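Local coordinates for protein beta-porphyranase A (Bacteroides plebeius, PDB 4AW7) that hydrolyses the sulfated red-algal polysaccharide porphyran, cutting between beta-D-galactose and alpha-L-galactose-6-sulfate within its backbone, at residues 69-75 with 141-145; 360-364 with 433-437; 498-504 with 557-563; 531-537 with 550-554. All coordinates share one frame; numbering follows the deposited sequence.

Interaction 1 of 4, residues 69-75 with 141-145; sequences RKFWGPY and FEPLN. With GAL (beta-D-galactopyranose), chain B; L6S (6-O-sulfo-alpha-L-galactopyranose), chain C; L6S (6-O-sulfo-alpha-L-galactopyranose), chain D; AAL (3,6-anhydro-alpha-L-galactopyranose), chain E.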
# COMPACT_ATOMS: atom_id res chain seq x y z
N ARG A 69 -0.26 10.80 -9.48
CA ARG A 69 -0.19 11.78 -8.40
C ARG A 69 0.45 13.05 -8.92
O ARG A 69 1.36 12.99 -9.74
CB ARG A 69 0.59 11.21 -7.18
CG ARG A 69 0.44 11.97 -5.88
CD ARG A 69 0.49 11.05 -4.72
NE ARG A 69 0.43 11.63 -3.38
CZ ARG A 69 1.50 11.85 -2.61
NH1 ARG A 69 2.73 11.77 -3.10
NH2 ARG A 69 1.30 12.16 -1.34
N LYS A 70 -0.04 14.19 -8.42
CA LYS A 70 0.43 15.49 -8.84
C LYS A 70 0.39 16.45 -7.67
O LYS A 70 -0.60 16.49 -6.96
CB LYS A 70 -0.51 16.02 -9.94
CG LYS A 70 -0.28 17.39 -10.38
CD LYS A 70 0.85 17.45 -11.33
CE LYS A 70 0.74 18.68 -12.25
NZ LYS A 70 1.96 18.69 -13.15
N PHE A 71 1.45 17.24 -7.54
CA PHE A 71 1.51 18.32 -6.55
C PHE A 71 0.92 19.60 -7.13
O PHE A 71 1.63 20.48 -7.62
CB PHE A 71 2.93 18.52 -6.09
CG PHE A 71 3.39 17.46 -5.12
CD1 PHE A 71 3.74 16.20 -5.53
CD2 PHE A 71 3.37 17.72 -3.77
CE1 PHE A 71 4.12 15.26 -4.60
CE2 PHE A 71 3.78 16.78 -2.84
CZ PHE A 71 4.13 15.56 -3.25
N TRP A 72 -0.39 19.65 -7.16
CA TRP A 72 -1.12 20.85 -7.57
C TRP A 72 -2.55 20.69 -7.16
O TRP A 72 -3.09 19.58 -7.21
CB TRP A 72 -1.04 21.05 -9.08
CG TRP A 72 -1.29 22.51 -9.44
CD1 TRP A 72 -2.44 23.06 -9.92
CD2 TRP A 72 -0.35 23.59 -9.30
NE1 TRP A 72 -2.24 24.41 -10.13
CE2 TRP A 72 -0.98 24.75 -9.74
CE3 TRP A 72 0.97 23.66 -8.86
CZ2 TRP A 72 -0.32 25.99 -9.76
CZ3 TRP A 72 1.63 24.87 -8.88
CH2 TRP A 72 0.98 26.02 -9.30
N GLY A 73 -3.21 21.75 -6.75
CA GLY A 73 -4.51 21.68 -6.18
C GLY A 73 -5.06 23.06 -5.92
O GLY A 73 -4.55 24.04 -6.46
N PRO A 74 -6.10 23.12 -5.12
CA PRO A 74 -6.75 24.43 -4.89
C PRO A 74 -5.83 25.47 -4.30
O PRO A 74 -6.04 26.68 -4.53
CB PRO A 74 -7.89 24.10 -3.91
CG PRO A 74 -8.09 22.61 -4.01
CD PRO A 74 -6.78 22.03 -4.40
N TYR A 75 -4.87 25.03 -3.49
CA TYR A 75 -4.06 25.96 -2.69
C TYR A 75 -2.89 26.49 -3.50
O TYR A 75 -2.58 27.70 -3.43
CB TYR A 75 -3.70 25.33 -1.32
CG TYR A 75 -4.94 24.91 -0.63
CD1 TYR A 75 -5.81 25.87 -0.08
CD2 TYR A 75 -5.35 23.59 -0.61
CE1 TYR A 75 -7.02 25.51 0.44
CE2 TYR A 75 -6.56 23.23 -0.07
CZ TYR A 75 -7.43 24.20 0.43
OH TYR A 75 -8.66 23.78 0.97
N PHE A 141 -8.37 13.54 -3.61
CA PHE A 141 -7.69 14.73 -3.11
C PHE A 141 -7.11 14.39 -1.74
O PHE A 141 -7.82 13.90 -0.87
CB PHE A 141 -8.66 15.92 -3.03
CG PHE A 141 -8.01 17.21 -2.59
CD1 PHE A 141 -6.74 17.58 -3.00
CD2 PHE A 141 -8.71 18.12 -1.80
CE1 PHE A 141 -6.17 18.77 -2.62
CE2 PHE A 141 -8.14 19.35 -1.46
CZ PHE A 141 -6.88 19.66 -1.86
N GLU A 142 -5.83 14.66 -1.59
CA GLU A 142 -5.01 14.32 -0.42
C GLU A 142 -4.39 15.65 0.03
O GLU A 142 -3.28 16.00 -0.39
CB GLU A 142 -3.99 13.28 -0.82
CG GLU A 142 -3.17 12.68 0.30
CD GLU A 142 -2.14 11.66 -0.22
OE1 GLU A 142 -1.54 11.91 -1.28
OE2 GLU A 142 -1.96 10.64 0.50
N PRO A 143 -5.15 16.46 0.81
CA PRO A 143 -4.82 17.88 0.98
C PRO A 143 -3.38 18.32 1.23
O PRO A 143 -2.97 19.32 0.69
CB PRO A 143 -5.75 18.24 2.14
CG PRO A 143 -7.00 17.50 1.86
CD PRO A 143 -6.55 16.21 1.21
N LEU A 144 -2.66 17.65 2.12
CA LEU A 144 -1.27 18.02 2.42
C LEU A 144 -0.37 16.80 2.47
O LEU A 144 -0.64 15.88 3.23
CB LEU A 144 -1.19 18.76 3.76
CG LEU A 144 -1.98 20.04 3.95
CD1 LEU A 144 -1.96 20.47 5.41
CD2 LEU A 144 -1.37 21.17 3.04
N ASN A 145 0.68 16.82 1.69
CA ASN A 145 1.64 15.74 1.68
C ASN A 145 2.54 15.81 2.91
O ASN A 145 3.05 16.88 3.25
CB ASN A 145 2.50 15.86 0.45
CG ASN A 145 3.48 14.70 0.32
OD1 ASN A 145 3.07 13.53 0.36
ND2 ASN A 145 4.77 15.02 0.18
C1 GAL B . 3.09 23.51 -12.41
C2 GAL B . 3.43 24.86 -13.03
C3 GAL B . 2.26 25.80 -12.83
C4 GAL B . 0.98 25.15 -13.36
C5 GAL B . 0.78 23.76 -12.74
C6 GAL B . -0.45 23.02 -13.27
O2 GAL B . 4.56 25.36 -12.36
O3 GAL B . 2.54 27.01 -13.51
O4 GAL B . 1.05 25.05 -14.77
O5 GAL B . 1.93 22.93 -12.96
O6 GAL B . -0.63 21.79 -12.60
O1S L6S C . -3.87 28.44 -12.99
O2S L6S C . -2.63 28.18 -10.91
O3S L6S C . -3.36 26.18 -12.17
C1 L6S C . 2.30 28.19 -12.75
C2 L6S C . 2.99 29.39 -13.45
C3 L6S C . 2.39 29.62 -14.84
C4 L6S C . 0.86 29.80 -14.71
C5 L6S C . 0.25 28.56 -14.00
C6 L6S C . -1.23 28.73 -13.76
O2 L6S C . 4.40 29.16 -13.61
O3 L6S C . 2.95 30.79 -15.43
O4 L6S C . 0.59 31.01 -13.96
O5 L6S C . 0.88 28.30 -12.68
O6 L6S C . -1.71 27.56 -13.12
S1 L6S C . -2.89 27.60 -12.26
O1S L6S D . 6.98 12.69 -8.96
O2S L6S D . 9.32 13.03 -9.62
O3S L6S D . 7.80 14.93 -9.30
C1 L6S D . 7.47 14.26 -2.87
C2 L6S D . 7.79 15.74 -2.81
C3 L6S D . 9.01 16.03 -3.71
C4 L6S D . 8.67 15.57 -5.18
C5 L6S D . 8.28 14.09 -5.14
C6 L6S D . 7.61 13.69 -6.47
O2 L6S D . 8.00 16.19 -1.46
O3 L6S D . 9.37 17.42 -3.69
O4 L6S D . 7.59 16.38 -5.66
O5 L6S D . 7.27 13.78 -4.17
O6 L6S D . 8.62 13.62 -7.47
S1 L6S D . 8.15 13.53 -8.93
C1 AAL E . 6.02 19.84 -10.31
C2 AAL E . 5.20 19.33 -11.47
C3 AAL E . 5.11 20.43 -12.49
C4 AAL E . 4.43 21.61 -11.84
C5 AAL E . 5.58 22.10 -10.99
C6 AAL E . 6.77 22.01 -11.93
O2 AAL E . 3.92 18.93 -11.04
O3 AAL E . 6.42 20.91 -12.80
O4 AAL E . 4.11 22.62 -12.82
O5 AAL E . 5.77 21.19 -9.90
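Asn145 meets the Phe71 ring at its edge: the amide nitrogen ND2 lies near the ring plane, 3.5 Å from Phe71 CZ, and the amide stands almost perpendicular to the ring (88°). Over one face of the same ring sits a 6-O-sulfo-alpha-L-galactopyranose, its O4 offset toward the rim, and His108 also stacks on Phe71. The Trp72 indole serves the sugar chain in another way: C5 of a beta-D-galactopyranose lies over the centre of one face, while at the edge Trp72 NE1 donates to sulfate oxygen O3S of a second sulfated galactose at 2.9 Å. Lys70 NZ reaches O2 of the adjoining 3,6-anhydrogalactose (2.9 Å).

Beneath this sugar-binding surface, the Arg69 guanidinium grips Glu142 side-on. NE and NH2 both donate to the single oxygen OE1, each at 2.9 Å and within the guanidinium plane, although the carboxylate plane is turned 71° away. NH2 also donates to Asn145 OD1 (2.8 Å) from above the carbonyl plane. With CG anti to the backbone N (chi1 -176°), the Asn145 amide puts OD1 on Arg69 and ND2 at the Phe71 edge; ND2 also bonds to bound galactose units. Farther along, Pro74 CD packs on Phe141 CZ at 3.5 Å.

This contact joins the ends of two strands of the parallel catalytic barrel, 66-71 and 136-142. Arg69 NH1 continues to His47 and to Glu272, the inferred nucleophile, while Ser227 and Ser271 hold Glu142 OE2. Arg69, held by Glu142, probably acts as a second-shell residue that fixes the rotation of the Asn145 amide through NH2.

Interaction 2 of 4, residues 360-364 with 433-437; sequences YFFEL and GIEYT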
# COMPACT_ATOMS: atom_id res chain seq x y z
N TYR A 360 11.23 -2.46 -16.21
CA TYR A 360 11.10 -3.91 -16.04
C TYR A 360 10.12 -4.28 -14.94
O TYR A 360 9.57 -5.37 -15.01
CB TYR A 360 12.46 -4.58 -15.81
CG TYR A 360 13.35 -4.56 -17.03
CD1 TYR A 360 12.93 -5.17 -18.21
CD2 TYR A 360 14.62 -4.00 -17.00
CE1 TYR A 360 13.74 -5.18 -19.36
CE2 TYR A 360 15.44 -4.01 -18.15
CZ TYR A 360 14.97 -4.58 -19.31
OH TYR A 360 15.79 -4.57 -20.42
N PHE A 361 9.86 -3.41 -13.98
CA PHE A 361 8.80 -3.69 -13.03
C PHE A 361 7.48 -3.85 -13.75
O PHE A 361 6.70 -4.77 -13.51
CB PHE A 361 8.69 -2.56 -11.99
CG PHE A 361 7.49 -2.69 -11.10
CD1 PHE A 361 7.39 -3.67 -10.13
CD2 PHE A 361 6.44 -1.80 -11.23
CE1 PHE A 361 6.26 -3.79 -9.35
CE2 PHE A 361 5.29 -1.92 -10.46
CZ PHE A 361 5.20 -2.91 -9.49
N PHE A 362 7.21 -2.93 -14.68
CA PHE A 362 5.98 -2.96 -15.45
C PHE A 362 6.00 -4.09 -16.51
O PHE A 362 4.97 -4.70 -16.78
CB PHE A 362 5.69 -1.60 -16.02
CG PHE A 362 5.53 -0.55 -14.94
CD1 PHE A 362 4.39 -0.49 -14.19
CD2 PHE A 362 6.55 0.34 -14.66
CE1 PHE A 362 4.24 0.44 -13.20
CE2 PHE A 362 6.39 1.30 -13.67
CZ PHE A 362 5.23 1.35 -12.94
N GLU A 363 7.15 -4.38 -17.08
CA GLU A 363 7.26 -5.52 -18.00
C GLU A 363 6.88 -6.82 -17.29
O GLU A 363 6.10 -7.63 -17.81
CB GLU A 363 8.67 -5.63 -18.57
CG GLU A 363 8.73 -6.64 -19.73
CD GLU A 363 8.01 -6.09 -20.98
OE1 GLU A 363 8.38 -5.03 -21.40
OE2 GLU A 363 7.05 -6.69 -21.54
N LEU A 364 7.37 -6.99 -16.06
CA LEU A 364 7.14 -8.21 -15.32
C LEU A 364 5.64 -8.48 -15.15
O LEU A 364 5.20 -9.64 -15.20
CB LEU A 364 7.80 -8.08 -13.93
CG LEU A 364 7.59 -9.18 -12.90
CD1 LEU A 364 8.26 -10.48 -13.41
CD2 LEU A 364 8.13 -8.79 -11.55
N GLY A 433 22.40 -4.16 -10.50
CA GLY A 433 21.16 -3.64 -11.07
C GLY A 433 20.17 -4.73 -11.36
O GLY A 433 20.14 -5.78 -10.72
N ILE A 434 19.30 -4.45 -12.31
CA ILE A 434 18.20 -5.35 -12.64
C ILE A 434 18.61 -6.35 -13.70
O ILE A 434 19.13 -5.98 -14.75
CB ILE A 434 16.96 -4.55 -13.11
CG1 ILE A 434 16.41 -3.78 -11.90
CG2 ILE A 434 15.90 -5.49 -13.71
CD1 ILE A 434 15.32 -2.75 -12.27
N GLU A 435 18.30 -7.62 -13.43
CA GLU A 435 18.40 -8.69 -14.44
C GLU A 435 16.98 -9.20 -14.71
O GLU A 435 16.36 -9.81 -13.81
CB GLU A 435 19.30 -9.85 -13.97
CG GLU A 435 19.48 -10.99 -14.99
CD GLU A 435 20.33 -10.58 -16.19
OE1 GLU A 435 21.05 -9.55 -16.11
OE2 GLU A 435 20.28 -11.30 -17.22
N TYR A 436 16.48 -8.91 -15.89
CA TYR A 436 15.14 -9.30 -16.31
C TYR A 436 15.25 -10.31 -17.43
O TYR A 436 15.89 -10.03 -18.45
CB TYR A 436 14.31 -8.09 -16.77
CG TYR A 436 12.91 -8.52 -17.12
CD1 TYR A 436 11.97 -8.74 -16.13
CD2 TYR A 436 12.54 -8.79 -18.43
CE1 TYR A 436 10.73 -9.18 -16.43
CE2 TYR A 436 11.27 -9.22 -18.75
CZ TYR A 436 10.36 -9.42 -17.72
OH TYR A 436 9.09 -9.89 -17.97
N THR A 437 14.59 -11.44 -17.27
CA THR A 437 14.56 -12.49 -18.29
C THR A 437 13.15 -13.01 -18.52
O THR A 437 12.30 -12.99 -17.60
CB THR A 437 15.50 -13.67 -17.92
OG1 THR A 437 15.06 -14.27 -16.70
CG2 THR A 437 16.97 -13.20 -17.76
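Tyr360 and Tyr436 pack side by side where helix 360-364 runs beside strand 433-437, the two axes approaching to 9.8 Å with their N-to-C directions only 27° apart. The tyrosine rings are nearly parallel, with planes at 13°, but are slid so far that they barely overlap and their centroids stand 5.1 Å apart. What covers the Tyr360 face is instead the methylene of its partner: Tyr436 CB makes a CH-pi contact 3.8 Å from the ring centroid, displaced toward the rim. Tyr436 holds CG anti to its own backbone nitrogen (chi1 -177°), and this carries the ring forward along the helix surface. There Glu363 crosses it at about a right angle, CB over one face of the ring and CG 3.7 Å from Tyr436 OH, and Leu364 brings CB to 4.0 Å from Tyr436 CE1. Ile434 adds its CG2 methyl against Tyr360 CD2 at 3.8 Å. With an alanine in place of Tyr436, Glu363 and Leu364 would probably lose their aromatic partner and a gap would open between helix and strand.

No hydrogen bond links the two segments. The contact lies at the surface, away from the active site, and sets the short helix 359-365 against a strand of the beta-sandwich region. Strand 421-429 pairs with 433-441 and supplies Leu426 beside Leu364 and Ile434; helix 293-305 touches Phe361, Leu364 and Ile434, with Phe297 edge-to-face to Phe361.

Interaction 3 of 4, residues 498-504 with 557-563; sequences IESGSGR and IQLLKNG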
# COMPACT_ATOMS: atom_id res chain seq x y z
N ILE A 498 -18.67 -13.94 12.76
CA ILE A 498 -17.85 -14.80 11.93
C ILE A 498 -18.67 -15.85 11.22
O ILE A 498 -19.47 -16.56 11.82
CB ILE A 498 -16.71 -15.45 12.75
CG1 ILE A 498 -15.77 -14.29 13.29
CG2 ILE A 498 -15.99 -16.56 11.93
CD1 ILE A 498 -14.43 -14.67 13.74
N GLU A 499 -18.52 -15.93 9.91
CA GLU A 499 -19.01 -17.08 9.14
C GLU A 499 -17.97 -18.12 9.06
O GLU A 499 -17.01 -18.00 8.29
CB GLU A 499 -19.39 -16.73 7.72
CG GLU A 499 -20.69 -16.08 7.61
CD GLU A 499 -21.25 -16.21 6.21
OE1 GLU A 499 -21.13 -17.29 5.56
OE2 GLU A 499 -21.85 -15.22 5.78
N SER A 500 -18.09 -19.15 9.87
CA SER A 500 -17.16 -20.26 9.83
C SER A 500 -17.56 -21.25 8.75
O SER A 500 -18.59 -21.11 8.13
CB SER A 500 -16.95 -20.87 11.19
OG SER A 500 -15.92 -21.84 11.12
N GLY A 501 -16.72 -22.25 8.52
CA GLY A 501 -17.00 -23.25 7.50
C GLY A 501 -15.78 -24.07 7.25
O GLY A 501 -14.99 -24.38 8.17
N SER A 502 -15.61 -24.46 5.99
CA SER A 502 -14.44 -25.22 5.58
C SER A 502 -13.51 -24.30 4.80
O SER A 502 -13.99 -23.38 4.13
CB SER A 502 -14.85 -26.39 4.73
OG SER A 502 -15.66 -27.25 5.49
N GLY A 503 -12.21 -24.57 4.87
CA GLY A 503 -11.21 -23.71 4.25
C GLY A 503 -10.02 -23.54 5.16
O GLY A 503 -9.47 -24.52 5.67
N ARG A 504 -9.62 -22.29 5.35
CA ARG A 504 -8.42 -21.93 6.10
C ARG A 504 -8.73 -20.74 7.02
O ARG A 504 -9.67 -20.01 6.82
CB ARG A 504 -7.29 -21.56 5.19
CG ARG A 504 -6.89 -22.66 4.25
CD ARG A 504 -5.70 -22.29 3.39
NE ARG A 504 -5.90 -21.12 2.53
CZ ARG A 504 -6.41 -21.15 1.29
NH1 ARG A 504 -6.83 -22.27 0.75
NH2 ARG A 504 -6.51 -20.03 0.61
N ILE A 557 -9.47 -23.97 10.65
CA ILE A 557 -10.74 -23.23 10.60
C ILE A 557 -11.82 -23.86 11.43
O ILE A 557 -12.73 -23.20 11.89
CB ILE A 557 -11.23 -23.09 9.13
CG1 ILE A 557 -12.34 -22.04 9.02
CG2 ILE A 557 -11.64 -24.46 8.52
CD1 ILE A 557 -12.77 -21.77 7.54
N GLN A 558 -11.71 -25.18 11.62
CA GLN A 558 -12.68 -25.92 12.36
C GLN A 558 -12.75 -25.51 13.84
O GLN A 558 -13.75 -25.76 14.52
CB GLN A 558 -12.47 -27.45 12.13
CG GLN A 558 -12.50 -27.93 10.60
CD GLN A 558 -13.81 -27.61 9.90
OE1 GLN A 558 -14.83 -27.44 10.54
NE2 GLN A 558 -13.78 -27.51 8.53
N LEU A 559 -11.74 -24.80 14.34
CA LEU A 559 -11.79 -24.22 15.68
C LEU A 559 -12.72 -23.03 15.81
O LEU A 559 -13.09 -22.63 16.91
CB LEU A 559 -10.39 -23.79 16.16
CG LEU A 559 -9.38 -24.92 16.33
CD1 LEU A 559 -7.99 -24.35 16.68
CD2 LEU A 559 -9.84 -25.92 17.40
N LEU A 560 -13.08 -22.41 14.68
CA LEU A 560 -13.96 -21.27 14.71
C LEU A 560 -15.42 -21.71 14.73
O LEU A 560 -15.81 -22.69 14.09
CB LEU A 560 -13.75 -20.37 13.48
CG LEU A 560 -12.39 -19.72 13.41
CD1 LEU A 560 -12.24 -18.95 12.10
CD2 LEU A 560 -12.13 -18.81 14.61
N LYS A 561 -16.21 -20.93 15.43
CA LYS A 561 -17.66 -21.09 15.46
C LYS A 561 -18.36 -19.99 14.68
O LYS A 561 -17.81 -18.89 14.47
CB LYS A 561 -18.19 -21.15 16.90
CG LYS A 561 -17.60 -22.34 17.70
CD LYS A 561 -17.97 -23.71 17.00
CE LYS A 561 -17.67 -24.95 17.79
NZ LYS A 561 -17.97 -26.20 16.97
N ASN A 562 -19.60 -20.23 14.29
CA ASN A 562 -20.38 -19.17 13.67
C ASN A 562 -20.80 -18.13 14.71
O ASN A 562 -21.33 -18.49 15.76
CB ASN A 562 -21.61 -19.77 13.00
CG ASN A 562 -21.25 -20.64 11.84
OD1 ASN A 562 -20.52 -20.21 10.93
ND2 ASN A 562 -21.69 -21.90 11.85
N GLY A 563 -20.53 -16.87 14.44
CA GLY A 563 -20.88 -15.78 15.36
C GLY A 563 -19.69 -15.37 16.20
O GLY A 563 -18.64 -14.94 15.69
O HOH W 1 -20.31 -23.33 9.63
O HOH W 2 -16.92 -25.88 10.00
O HOH W 3 -11.72 -27.13 6.34
O HOH W 4 -8.20 -25.04 8.11
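Ile498 and Gly563 form an antiparallel hydrogen-bonded bridge in the C-terminal beta-domain, where strand 491-498 pairs with 563-570. Gly563 N donates to Ile498 O at 2.8 Å and Ile498 N returns the bond to Gly563 O, both in the carbonyl plane. Beyond the bridge, side chains take over the pairing. Asn562 OD1 accepts from Ser500 N (2.9 Å), and Ser500 OG, anti to its own backbone nitrogen (chi1 -174°), donates to Leu560 O from well above that carbonyl's plane.

Ile557 plugs the concave side of the 498-504 loop: its CG2 lies 3.4 Å from Gly501 O, and its CD1 extends to Arg504 O at 3.6 Å. Cut back to an alanine, Ile557 would lose CG1, CG2 and CD1, which is likely to open a gap beside the carbonyls of Gly501 and Arg504.

These groups are positioned by a 3-10 turn at 557-559, closed by Leu560 N bonding to Ile557 O, and by Val585 of strand 577-589, which touches both Ile557 and Leu560. Waters add further links: one molecule joins Gly501 O to Gln558 OE1, another joins Gly503 N to Gln558 NE2, and a third donates to Gly503 O at 2.8 Å while accepting from Ile557 N.

Interaction 4 of 4, residues 531-537 with 550-554; sequences SVPDNWK and MIEVP. With CA (calcium ion), chain F.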
# COMPACT_ATOMS: atom_id res chain seq x y z
N SER A 531 -0.21 -23.62 17.76
CA SER A 531 1.21 -23.35 17.48
C SER A 531 1.44 -21.93 16.91
O SER A 531 0.72 -21.51 16.02
CB SER A 531 1.66 -24.41 16.46
OG SER A 531 3.05 -24.41 16.23
N VAL A 532 2.39 -21.19 17.49
CA VAL A 532 2.80 -19.87 16.95
C VAL A 532 4.06 -20.09 16.11
O VAL A 532 5.08 -20.58 16.59
CB VAL A 532 3.04 -18.80 18.05
CG1 VAL A 532 3.59 -17.52 17.46
CG2 VAL A 532 1.77 -18.54 18.90
N PRO A 533 4.04 -19.69 14.84
CA PRO A 533 5.25 -19.83 14.03
C PRO A 533 6.46 -19.03 14.53
O PRO A 533 6.31 -17.96 15.14
CB PRO A 533 4.80 -19.30 12.66
CG PRO A 533 3.34 -19.34 12.67
CD PRO A 533 2.92 -19.13 14.09
N ASP A 534 7.62 -19.52 14.20
CA ASP A 534 8.89 -18.81 14.43
C ASP A 534 9.17 -17.74 13.41
O ASP A 534 9.85 -16.79 13.73
CB ASP A 534 10.07 -19.80 14.48
CG ASP A 534 9.89 -20.89 15.54
OD1 ASP A 534 9.57 -20.53 16.67
OD2 ASP A 534 10.05 -22.10 15.22
N ASN A 535 8.58 -17.86 12.24
CA ASN A 535 8.84 -17.03 11.08
C ASN A 535 7.63 -16.15 10.78
O ASN A 535 6.49 -16.48 11.12
CB ASN A 535 9.12 -17.96 9.87
CG ASN A 535 9.72 -17.22 8.69
OD1 ASN A 535 10.22 -16.10 8.82
ND2 ASN A 535 9.71 -17.87 7.54
N TRP A 536 7.90 -15.02 10.16
CA TRP A 536 6.93 -14.04 9.70
C TRP A 536 7.43 -13.43 8.39
O TRP A 536 8.53 -13.69 7.96
CB TRP A 536 6.64 -12.96 10.75
CG TRP A 536 7.86 -12.29 11.24
CD1 TRP A 536 8.55 -11.28 10.63
CD2 TRP A 536 8.57 -12.59 12.44
NE1 TRP A 536 9.64 -10.93 11.37
CE2 TRP A 536 9.69 -11.73 12.48
CE3 TRP A 536 8.40 -13.53 13.46
CZ2 TRP A 536 10.62 -11.77 13.52
CZ3 TRP A 536 9.33 -13.54 14.51
CH2 TRP A 536 10.41 -12.66 14.53
N LYS A 537 6.59 -12.61 7.77
CA LYS A 537 6.93 -12.02 6.49
C LYS A 537 8.14 -11.09 6.61
O LYS A 537 8.13 -10.09 7.36
CB LYS A 537 5.76 -11.23 5.94
CG LYS A 537 4.54 -12.08 5.60
CD LYS A 537 3.34 -11.16 5.39
CE LYS A 537 1.98 -11.85 5.36
NZ LYS A 537 1.80 -12.57 4.09
N MET A 550 3.37 -7.66 12.15
CA MET A 550 2.28 -8.59 12.15
C MET A 550 2.82 -9.99 11.90
O MET A 550 3.53 -10.22 10.92
CB MET A 550 1.30 -8.18 11.05
CG MET A 550 -0.02 -8.99 11.00
SD MET A 550 0.09 -10.70 10.36
CE MET A 550 0.59 -10.39 8.66
N ILE A 551 2.54 -10.90 12.84
CA ILE A 551 2.93 -12.30 12.76
C ILE A 551 1.66 -13.09 12.52
O ILE A 551 0.73 -13.03 13.33
CB ILE A 551 3.66 -12.75 14.05
CG1 ILE A 551 4.92 -11.92 14.28
CG2 ILE A 551 4.01 -14.25 13.97
CD1 ILE A 551 5.57 -12.09 15.65
N GLU A 552 1.62 -13.84 11.42
CA GLU A 552 0.46 -14.69 11.16
C GLU A 552 0.53 -15.97 11.94
O GLU A 552 1.59 -16.59 12.06
CB GLU A 552 0.42 -15.11 9.71
CG GLU A 552 0.24 -13.99 8.75
CD GLU A 552 0.43 -14.47 7.30
OE1 GLU A 552 1.59 -14.82 6.86
OE2 GLU A 552 -0.62 -14.50 6.63
N VAL A 553 -0.62 -16.37 12.46
CA VAL A 553 -0.72 -17.64 13.19
C VAL A 553 -1.83 -18.46 12.50
O VAL A 553 -3.00 -18.28 12.83
CB VAL A 553 -1.04 -17.39 14.66
CG1 VAL A 553 -1.15 -18.72 15.41
CG2 VAL A 553 -0.01 -16.46 15.28
N PRO A 554 -1.45 -19.29 11.52
CA PRO A 554 -2.47 -20.15 10.89
C PRO A 554 -3.01 -21.18 11.84
O PRO A 554 -2.29 -21.64 12.71
CB PRO A 554 -1.75 -20.80 9.72
CG PRO A 554 -0.38 -20.31 9.70
CD PRO A 554 -0.12 -19.45 10.87
CA CA F . 10.97 -14.11 7.68
O HOH W 5 0.45 -21.37 13.28
O HOH W 6 3.85 -16.38 10.44
O HOH W 7 10.93 -13.54 10.02
O HOH W 8 4.07 -11.67 8.75
O HOH W 9 -0.74 -13.77 4.31
O HOH W 10 13.07 -13.56 6.55
O HOH W 11 12.88 -15.27 8.84
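Asn535 OD1 is gripped by two groups: it binds the calcium ion at 2.4 Å and accepts a weak hydrogen bond from Trp536 N. The backbone oxygen Trp536 O is a second calcium ligand, and three waters, with Asp381 and Gly538, contribute to the coordination. In Asn535, CG anti to the backbone N (chi1 -167°) brings OD1 to the metal.

Trp536, by contrast, packs on the strand. Its CG sits between the backbone N and the carbonyl carbon (chi1 53°), which brings the indole obliquely against Ile551, Trp536 CE3 being 3.9 Å from Ile551 CD1; Trp536 NE1 bonds to Tyr539 O. Next to it, Lys537 crosses Glu552 at about a right angle. Their salt bridge is long, 3.6 Å from Lys537 NZ to Glu552 OE1, and belongs to one of two modelled conformers of Glu552. At the other end the Pro533 ring reaches toward that of Pro554, Pro533 CG to Pro554 CD at 3.9 Å, and Val553 CG1 touches Ser531 O at 3.4 Å.

No direct hydrogen bond crosses between the segments. Waters bridge the backbones instead, linking Asn535 O with Glu552 O, Lys537 N with Met550 O, and Ser531 O with Pro554 O, so the loop rides on the strand across a partly hydrated seam. Strand 546-555 is the outermost of its sheet within the chain, paired with 503-514 through Ile551 and Val553. Ser245 and Glu248 of helix 245-262 flank Trp536 and Lys537 respectively, joining the calcium-bound loop to the catalytic barrel.

How the interactions relate
From the N terminus, interaction 1 comes first, closing a loop of 65 residues between two strands of the catalytic barrel at the substrate cleft. Interaction 2 follows in series and joins the short helix 359-365 to the beta-sandwich region across 68 residues; its nearest atoms are about 11 Å from those of interaction 1. Interaction 3 then closes the 52 residues between 498-504 and 557-563 in the C-terminal domain. Interaction 4, closing the 12 residues between 531-537 and 550-554, is nested inside that loop, their centres about 19 Å apart, and both reach one sheet through the neighbouring strands 503-514 and 546-555. Interactions 1 and 3 lie on opposite sides of the chain's centre.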